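Local structure of DNA sulfur modification protein DndE (Escherichia coli, 4LRV) at residues Leu34-Ser39 / Lys92-His97. The protein takes part in the phosphorothioate (sulfur) modification of the DNA backbone and probably binds DNA. Residues are numbered along the deposited sequence; the frame is centred on the assembly and turned at random.
Sequences LAFFRS and KAWAAH
The hydroxyl of S39 is hydrogen-bonded to D100, one turn further along the helix of H97, and this same oxygen meets the imidazole edge: OG of S39 lies 2.9 Å from CD2 of H97, near the ring plane. With OG anti to the backbone N, the S39 side chain reaches across to helix 87-103, where its CB also packs 3.1 Å from the carbonyl O of H97. On the other side of the imidazole, ND1 of H97 makes a weak, bent hydrogen bond to O of A93 within its own helix, 3.3 Å long. Apolar contact is carried by F36, whose CD1 sits 3.4 Å from CB of H97 and 3.6 Å from CD1 of W94. The phenyl ring lies obliquely to both, inclined by 40° to the five-membered ring of W94 and 76° to the imidazole; the three side chains form a buried aromatic cluster. With an alanine at H97 the CB contact to F36 could remain, but without the imidazole S39 OG would probably lose its edge neighbour and F44 its ring partner, leaving a gap beside F36. The two segments cross at 89°, their axes 9.1 Å apart, joining helix 28-40 to helix 87-103 near the centre of the chain. T74 and L78 of helix 71-81 pack on F36, while W66 and F44 extend the aromatic cluster edge-to-face from W94 and H97, respectively.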
loop_
_atom_site.group_PDB
_atom_site.type_symbol
_atom_site.label_atom_id
_atom_site.label_comp_id
_atom_site.label_asym_id
_atom_site.label_seq_id
_atom_site.Cartn_x
_atom_site.Cartn_y
_atom_site.Cartn_z
ATOM N N LEU A 34 12.203 10.609 -0.459
ATOM C CA LEU A 34 11.588 11.935 -0.449
ATOM C C LEU A 34 12.566 13.059 -0.089
ATOM O O LEU A 34 12.546 14.121 -0.700
ATOM C CB LEU A 34 10.402 11.958 0.512
ATOM C CG LEU A 34 9.330 10.895 0.287
ATOM C CD1 LEU A 34 8.347 10.920 1.439
ATOM C CD2 LEU A 34 8.618 11.076 -1.077
ATOM N N ALA A 35 13.411 12.825 0.905
ATOM C CA ALA A 35 14.421 13.802 1.288
ATOM C C ALA A 35 15.397 14.047 0.129
ATOM O O ALA A 35 15.615 15.188 -0.262
ATOM C CB ALA A 35 15.145 13.336 2.518
ATOM N N PHE A 36 15.953 12.976 -0.440
ATOM C CA PHE A 36 16.832 13.093 -1.604
ATOM C C PHE A 36 16.245 13.998 -2.688
ATOM O O PHE A 36 16.910 14.928 -3.149
ATOM C CB PHE A 36 17.177 11.714 -2.194
ATOM C CG PHE A 36 18.158 11.770 -3.340
ATOM C CD1 PHE A 36 19.510 11.960 -3.104
ATOM C CD2 PHE A 36 17.724 11.641 -4.657
ATOM C CE1 PHE A 36 20.417 12.024 -4.154
ATOM C CE2 PHE A 36 18.631 11.702 -5.723
ATOM C CZ PHE A 36 19.979 11.897 -5.463
ATOM N N PHE A 37 15.004 13.727 -3.094
ATOM C CA PHE A 37 14.402 14.488 -4.197
ATOM C C PHE A 37 13.993 15.918 -3.843
ATOM O O PHE A 37 13.978 16.777 -4.717
ATOM C CB PHE A 37 13.258 13.728 -4.872
ATOM C CG PHE A 37 13.717 12.552 -5.683
ATOM C CD1 PHE A 37 14.598 12.728 -6.743
ATOM C CD2 PHE A 37 13.288 11.270 -5.376
ATOM C CE1 PHE A 37 15.051 11.651 -7.483
ATOM C CE2 PHE A 37 13.727 10.178 -6.111
ATOM C CZ PHE A 37 14.612 10.368 -7.174
ATOM N N ARG A 38 13.678 16.192 -2.581
ATOM C CA ARG A 38 13.339 17.558 -2.241
ATOM C C ARG A 38 14.629 18.370 -2.133
ATOM O O ARG A 38 14.658 19.568 -2.379
ATOM C CB ARG A 38 12.434 17.648 -0.993
ATOM C CG ARG A 38 13.125 17.872 0.342
ATOM C CD ARG A 38 12.136 18.404 1.385
ATOM N NE ARG A 38 11.019 17.487 1.624
ATOM C CZ ARG A 38 10.956 16.603 2.625
ATOM N NH1 ARG A 38 11.951 16.494 3.502
ATOM N NH2 ARG A 38 9.891 15.812 2.748
ATOM N N SER A 39 15.710 17.687 -1.807
ATOM C CA SER A 39 17.012 18.312 -1.763
ATOM C C SER A 39 17.517 18.618 -3.176
ATOM O O SER A 39 17.963 19.723 -3.488
ATOM C CB SER A 39 17.974 17.383 -1.054
ATOM O OG SER A 39 19.226 17.989 -0.930
ATOM N N LYS A 92 28.681 9.586 -0.538
ATOM C CA LYS A 92 28.672 10.825 0.246
ATOM C C LYS A 92 27.671 11.828 -0.343
ATOM O O LYS A 92 26.916 12.452 0.395
ATOM C CB LYS A 92 30.069 11.442 0.303
ATOM C CG LYS A 92 31.069 10.679 1.167
ATOM C CD LYS A 92 32.493 11.163 0.936
ATOM C CE LYS A 92 33.412 10.723 2.081
ATOM N NZ LYS A 92 34.860 10.945 1.774
ATOM N N ALA A 93 27.651 11.954 -1.671
ATOM C CA ALA A 93 26.735 12.869 -2.346
ATOM C C ALA A 93 25.270 12.489 -2.128
ATOM O O ALA A 93 24.465 13.352 -1.782
ATOM C CB ALA A 93 27.053 12.952 -3.819
ATOM N N TRP A 94 24.936 11.207 -2.319
ATOM C CA TRP A 94 23.577 10.697 -2.040
ATOM C C TRP A 94 23.191 10.955 -0.580
ATOM O O TRP A 94 22.107 11.450 -0.306
ATOM C CB TRP A 94 23.420 9.194 -2.391
ATOM C CG TRP A 94 22.144 8.573 -1.807
ATOM C CD1 TRP A 94 20.875 8.767 -2.246
ATOM C CD2 TRP A 94 22.040 7.701 -0.661
ATOM N NE1 TRP A 94 19.985 8.073 -1.457
ATOM C CE2 TRP A 94 20.673 7.413 -0.479
ATOM C CE3 TRP A 94 22.972 7.137 0.222
ATOM C CZ2 TRP A 94 20.208 6.586 0.551
ATOM C CZ3 TRP A 94 22.514 6.326 1.245
ATOM C CH2 TRP A 94 21.138 6.051 1.401
ATOM N N ALA A 95 24.089 10.629 0.345
ATOM C CA ALA A 95 23.859 10.860 1.775
ATOM C C ALA A 95 23.699 12.340 2.131
ATOM O O ALA A 95 22.792 12.708 2.871
ATOM C CB ALA A 95 24.973 10.231 2.607
ATOM N N ALA A 96 24.575 13.186 1.598
ATOM C CA ALA A 96 24.486 14.612 1.846
ATOM C C ALA A 96 23.117 15.150 1.416
ATOM O O ALA A 96 22.511 15.952 2.136
ATOM C CB ALA A 96 25.611 15.353 1.136
ATOM N N HIS A 97 22.637 14.700 0.253
ATOM C CA HIS A 97 21.320 15.062 -0.231
ATOM C C HIS A 97 20.180 14.555 0.649
ATOM O O HIS A 97 19.186 15.248 0.825
ATOM C CB HIS A 97 21.115 14.602 -1.677
ATOM C CG HIS A 97 21.529 15.618 -2.692
ATOM N ND1 HIS A 97 22.551 15.401 -3.594
ATOM C CD2 HIS A 97 21.081 16.874 -2.920
ATOM C CE1 HIS A 97 22.697 16.474 -4.350
ATOM N NE2 HIS A 97 21.819 17.382 -3.961
#